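Local coordinates for periplasmic binding protein (PDB 5GJ3), which binds two haem molecules in its cleft and probably hands haem on to a membrane transporter in bacterial haem uptake, at residues A[36-39]-A[40-43]; A[77-80]-A[81-85]; A[260-263]-A[264-268]. All coordinates share one frame; numbering follows the deposited sequence.

Contact 1: residues A[36-39]-A[40-43]; sequences TYPP and ERTK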
# COMPACT_ATOMS: atom_id res chain seq x y z
N THR A 36 0.78 -5.87 8.79
CA THR A 36 -0.55 -5.98 9.46
C THR A 36 -1.47 -7.00 8.74
O THR A 36 -2.66 -7.05 9.06
CB THR A 36 -1.25 -4.61 9.44
OG1 THR A 36 -1.17 -4.12 8.10
CG2 THR A 36 -0.62 -3.59 10.36
N TYR A 37 -0.96 -7.79 7.78
CA TYR A 37 -1.76 -8.82 7.09
C TYR A 37 -1.04 -10.17 6.82
O TYR A 37 0.03 -10.14 6.20
CB TYR A 37 -2.26 -8.30 5.74
CG TYR A 37 -3.40 -9.14 5.17
CD1 TYR A 37 -4.73 -8.87 5.52
CD2 TYR A 37 -3.14 -10.23 4.33
CE1 TYR A 37 -5.75 -9.66 5.01
CE2 TYR A 37 -4.17 -11.03 3.82
CZ TYR A 37 -5.48 -10.71 4.17
OH TYR A 37 -6.55 -11.43 3.66
N PRO A 38 -1.65 -11.34 7.19
CA PRO A 38 -2.99 -11.51 7.88
C PRO A 38 -2.87 -11.08 9.35
O PRO A 38 -1.94 -11.55 10.04
CB PRO A 38 -3.27 -13.03 7.78
CG PRO A 38 -2.09 -13.66 7.09
CD PRO A 38 -0.99 -12.64 6.94
N PRO A 39 -3.73 -10.14 9.83
CA PRO A 39 -3.44 -9.56 11.17
C PRO A 39 -3.44 -10.57 12.34
O PRO A 39 -2.67 -10.43 13.31
CB PRO A 39 -4.56 -8.50 11.34
CG PRO A 39 -5.65 -8.96 10.47
CD PRO A 39 -4.97 -9.57 9.26
N GLU A 40 -4.26 -11.62 12.22
CA GLU A 40 -4.36 -12.63 13.28
C GLU A 40 -3.02 -13.36 13.48
O GLU A 40 -2.67 -13.71 14.61
CB GLU A 40 -5.49 -13.62 13.01
CG GLU A 40 -6.86 -13.00 12.75
CD GLU A 40 -7.39 -12.12 13.88
OE1 GLU A 40 -7.19 -12.49 15.07
OE2 GLU A 40 -8.00 -11.07 13.58
N ARG A 41 -2.28 -13.55 12.39
CA ARG A 41 -1.01 -14.27 12.41
C ARG A 41 0.16 -13.35 12.73
O ARG A 41 0.96 -13.67 13.61
CB ARG A 41 -0.83 -15.09 11.12
CG ARG A 41 -2.11 -15.88 10.83
CD ARG A 41 -2.00 -17.16 10.00
NE ARG A 41 -0.87 -17.98 10.41
CZ ARG A 41 -0.35 -18.97 9.68
NH1 ARG A 41 -0.89 -19.26 8.50
NH2 ARG A 41 0.71 -19.64 10.11
N THR A 42 0.24 -12.17 12.10
CA THR A 42 1.40 -11.30 12.30
C THR A 42 1.44 -10.64 13.68
O THR A 42 2.52 -10.32 14.18
CB THR A 42 1.53 -10.20 11.18
OG1 THR A 42 0.40 -9.34 11.23
CG2 THR A 42 1.58 -10.83 9.77
N LYS A 43 0.27 -10.46 14.32
CA LYS A 43 0.28 -9.92 15.71
C LYS A 43 1.01 -10.85 16.65
O LYS A 43 1.55 -10.42 17.63
CB LYS A 43 -1.14 -9.64 16.24
CG LYS A 43 -1.92 -10.89 16.61
CD LYS A 43 -3.40 -10.60 16.83
CE LYS A 43 -4.05 -11.68 17.66
NZ LYS A 43 -5.51 -11.66 17.36
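Pro38 and Thr42 meet where a loop turns into a short helix, and backbone bonds carry most of the contact. The carbonyl oxygen of Pro38, at the N-cap position, takes two donors. Thr42 N reaches Pro38 O at 3.1 Å on a nearly straight N-H line (171°), almost along the C=O axis; the bond from Arg41 N, also 3.1 Å from Pro38 O, is bent (136°), with the donor above the carbonyl plane. The next residue, Lys43, donates its N to Pro39 O.

This is the N-terminal end of a short helix: a cis peptide precedes Pro38, and Pro39 opens helix 39-42, which follows strand 28-31 in the periplasmic binding protein fold.

Van der Waals contact is centred on Thr42, whose CG2 lies 4.2 Å from CD of the Pro38 ring and 3.6 Å from Pro38 O. With chi1 at 63°, its OG1 is turned back to the loop, where Ala35 O is its hydrogen-bond partner. Pro38 and Arg41 also touch Phe20 of helix 13-21.

Lys43 NZ makes a salt bridge of 3.0 Å with Glu40 OE1, arriving from above the carboxylate plane, and the lysine's aliphatic CG passes 3.4 Å from Pro39 O.

Contact 2: residues A[77-80]-A[81-85]; sequences ETLA and QIRAA
Arg83 folds back over the preceding turn of its helix, toward Leu79 and Ala80. Its side chain runs extended from CG to NE, and chi4 of 100° then turns the guanidinium so that one face lies over Leu79 O, offset toward the rim. NH2 comes to 3.7 Å from Leu79 CB and NH1 to 3.5 Å from Ala80 CA, approaches to carbon that are van der Waals in kind.

Four carbonyl oxygens are satisfied by i to i+4 donors: Gln81 N to Glu77 O, Ile82 N to Thr78 O, Arg83 N to Leu79 O at 3.1 Å, and Ala84 N to Ala80 O at 3.0 Å. The N-H angles of the four bonds lie between 151° and 165°. Ala85 N extends the ladder by donating to Gln81 O.

This is helix 76-84, the crossover of the beta-alpha-beta unit formed with strands 66-70 and 89-92. Thr78 OG1 is satisfied by a hydrogen bond with Leu54 O, outside the helix. Ile82 turns its CG1 branch back along Thr78 O, at 3.4 Å, and its buried side chain also touches Leu60 and Leu89. On the exposed side, the CG of Gln81 packs 3.2 Å from Glu77 O.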
# COMPACT_ATOMS: atom_id res chain seq x y z
N GLU A 77 22.72 0.75 6.82
CA GLU A 77 23.62 0.22 7.86
C GLU A 77 23.05 -1.06 8.54
O GLU A 77 23.80 -1.99 8.95
CB GLU A 77 23.98 1.33 8.91
CG GLU A 77 24.74 2.53 8.29
CD GLU A 77 23.84 3.56 7.60
OE1 GLU A 77 22.59 3.43 7.71
OE2 GLU A 77 24.33 4.53 6.95
N THR A 78 21.73 -1.16 8.62
CA THR A 78 21.17 -2.43 9.12
C THR A 78 21.36 -3.58 8.11
O THR A 78 21.75 -4.70 8.51
CB THR A 78 19.71 -2.27 9.54
OG1 THR A 78 19.69 -1.43 10.70
CG2 THR A 78 19.02 -3.65 9.83
N LEU A 79 21.05 -3.34 6.83
CA LEU A 79 21.30 -4.37 5.80
C LEU A 79 22.77 -4.83 5.84
O LEU A 79 23.06 -6.03 5.76
CB LEU A 79 20.92 -3.87 4.38
CG LEU A 79 19.45 -3.44 4.16
CD1 LEU A 79 19.14 -3.02 2.71
CD2 LEU A 79 18.49 -4.48 4.67
N ALA A 80 23.69 -3.87 5.97
CA ALA A 80 25.13 -4.17 6.02
C ALA A 80 25.49 -5.08 7.20
O ALA A 80 26.31 -5.98 7.05
CB ALA A 80 25.98 -2.90 6.01
N GLN A 81 24.87 -4.89 8.36
CA GLN A 81 25.15 -5.80 9.47
C GLN A 81 24.62 -7.20 9.20
O GLN A 81 25.23 -8.17 9.65
CB GLN A 81 24.45 -5.31 10.73
CG GLN A 81 24.99 -3.98 11.19
CD GLN A 81 25.20 -4.00 12.67
OE1 GLN A 81 26.21 -4.51 13.14
NE2 GLN A 81 24.25 -3.45 13.41
N ILE A 82 23.48 -7.29 8.52
CA ILE A 82 22.94 -8.61 8.11
C ILE A 82 24.00 -9.34 7.24
O ILE A 82 24.24 -10.54 7.42
CB ILE A 82 21.57 -8.55 7.33
CG1 ILE A 82 20.47 -7.79 8.07
CG2 ILE A 82 21.04 -9.95 6.93
CD1 ILE A 82 20.49 -8.02 9.55
N ARG A 83 24.58 -8.63 6.27
CA ARG A 83 25.58 -9.24 5.40
C ARG A 83 26.81 -9.68 6.18
O ARG A 83 27.30 -10.80 6.03
CB ARG A 83 25.98 -8.28 4.28
CG ARG A 83 24.83 -7.98 3.33
CD ARG A 83 25.32 -7.20 2.12
NE ARG A 83 24.23 -6.36 1.64
CZ ARG A 83 24.09 -5.06 1.89
NH1 ARG A 83 25.02 -4.36 2.57
NH2 ARG A 83 23.02 -4.47 1.43
N ALA A 84 27.29 -8.78 7.05
CA ALA A 84 28.48 -9.03 7.87
C ALA A 84 28.29 -10.21 8.83
O ALA A 84 29.25 -10.88 9.14
CB ALA A 84 28.89 -7.75 8.64
N ALA A 85 27.05 -10.48 9.26
CA ALA A 85 26.75 -11.67 10.06
C ALA A 85 26.65 -12.96 9.23
O ALA A 85 26.47 -14.05 9.80
CB ALA A 85 25.47 -11.50 10.85

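Contact 3: residues A[260-263]-A[264-268]; sequences AFYD and AAQGS
The Tyr262 ring and the Gln266 side-chain amide cross obliquely, their planes 45° apart, as an i to i+4 pair on the last turns of the C-terminal alpha-helix 250-267. Gln266 CD is 3.8 Å from Tyr262 CE2, and Gln266 NE2 lies at the same distance from Tyr262 OH. At the ring edge, in its plane, lies a water. The ring also has Arg138 as a cation-pi partner.

With chi1 at -178°, Tyr262 carries its ring opposite the backbone N, which brings the hydroxyl end toward Gln266 although CB points away from residues 264-268. The glutamine stretches out beyond CG to meet it.

Asp263 shares the edge water with Gln266. That water donates to Asp263 OD1 at 3.0 Å and, weakly, to Gln266 OE1 at 3.5 Å, bridging the two side chains; Asp263 OD2 forms a salt bridge with Arg234.

Beneath these groups runs the regular i to i+4 ladder, in which Ala264 N, Ala265 N and Gln266 N donate to the carbonyls of Ala260, Phe261 and Tyr262. The small Ala264 is buried and touches Arg234, while Phe261 packs on Ile139, Pro143 and Ala172. In the last turn Gly267 N reaches Asp263 O at 2.9 Å, with the N-H angle bent to 140°.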
# COMPACT_ATOMS: atom_id res chain seq x y z
N ALA A 260 -16.57 2.63 -6.32
CA ALA A 260 -16.83 3.95 -5.71
C ALA A 260 -16.72 5.12 -6.73
O ALA A 260 -17.56 6.04 -6.78
CB ALA A 260 -15.90 4.17 -4.55
N PHE A 261 -15.70 5.06 -7.58
CA PHE A 261 -15.49 6.13 -8.55
C PHE A 261 -16.64 6.16 -9.55
O PHE A 261 -17.07 7.24 -10.00
CB PHE A 261 -14.18 5.87 -9.29
CG PHE A 261 -12.91 6.12 -8.47
CD1 PHE A 261 -12.96 6.52 -7.12
CD2 PHE A 261 -11.66 5.90 -9.06
CE1 PHE A 261 -11.77 6.73 -6.40
CE2 PHE A 261 -10.48 6.11 -8.36
CZ PHE A 261 -10.54 6.52 -7.03
N TYR A 262 -17.16 4.98 -9.89
CA TYR A 262 -18.26 4.88 -10.87
C TYR A 262 -19.47 5.60 -10.30
O TYR A 262 -20.14 6.36 -11.01
CB TYR A 262 -18.59 3.39 -11.19
CG TYR A 262 -19.67 3.21 -12.24
CD1 TYR A 262 -19.36 3.15 -13.63
CD2 TYR A 262 -21.01 3.10 -11.85
CE1 TYR A 262 -20.39 2.98 -14.58
CE2 TYR A 262 -22.03 2.94 -12.80
CZ TYR A 262 -21.71 2.88 -14.15
OH TYR A 262 -22.74 2.71 -15.03
N ASP A 263 -19.74 5.37 -9.03
CA ASP A 263 -20.85 6.02 -8.35
C ASP A 263 -20.70 7.55 -8.30
O ASP A 263 -21.65 8.30 -8.55
CB ASP A 263 -20.99 5.48 -6.93
CG ASP A 263 -22.28 5.97 -6.28
OD1 ASP A 263 -23.36 5.42 -6.57
OD2 ASP A 263 -22.23 6.97 -5.56
N ALA A 264 -19.48 7.99 -7.99
CA ALA A 264 -19.15 9.42 -8.00
C ALA A 264 -19.30 10.02 -9.39
O ALA A 264 -19.78 11.17 -9.51
CB ALA A 264 -17.77 9.65 -7.44
N ALA A 265 -18.90 9.28 -10.44
CA ALA A 265 -19.04 9.77 -11.83
C ALA A 265 -20.52 10.05 -12.13
O ALA A 265 -20.84 10.99 -12.84
CB ALA A 265 -18.50 8.75 -12.84
N GLN A 266 -21.40 9.19 -11.64
CA GLN A 266 -22.82 9.38 -11.87
C GLN A 266 -23.41 10.48 -10.99
O GLN A 266 -24.22 11.24 -11.45
CB GLN A 266 -23.57 8.08 -11.61
CG GLN A 266 -23.35 7.08 -12.70
CD GLN A 266 -24.31 5.94 -12.57
OE1 GLN A 266 -24.55 5.45 -11.46
NE2 GLN A 266 -24.87 5.51 -13.69
N GLY A 267 -23.00 10.56 -9.72
CA GLY A 267 -23.73 11.37 -8.75
C GLY A 267 -23.10 12.65 -8.20
O GLY A 267 -23.79 13.43 -7.57
N SER A 268 -21.80 12.88 -8.42
CA SER A 268 -21.20 14.02 -7.76
C SER A 268 -21.67 15.40 -8.31
O SER A 268 -22.12 16.28 -7.54
CB SER A 268 -19.68 13.94 -7.79
OG SER A 268 -19.22 15.11 -7.14
O HOH W 1 -23.15 3.59 -8.91

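How the contacts relate
Along the chain the three contacts follow in series, and none touches another. Contact 1 comes closest to a bound haem, with the Thr36 side chain about 6 Å from it; in contact 2 the side chain of Thr78 is about 11 Å from a haem. The centres of contacts 1 and 2 lie 27 Å apart. Contact 3 is on the long C-terminal helix, 33 Å from contact 1 and 49 Å from contact 2 between centres, and contacts 2 and 3 sit on opposite sides of the chain's centre. In contact 3 the Ala260 side chain lies about 10 Å from a bound zinc ion. All three concern the ends of helices: contact 1 a start, contacts 2 and 3 the last turns.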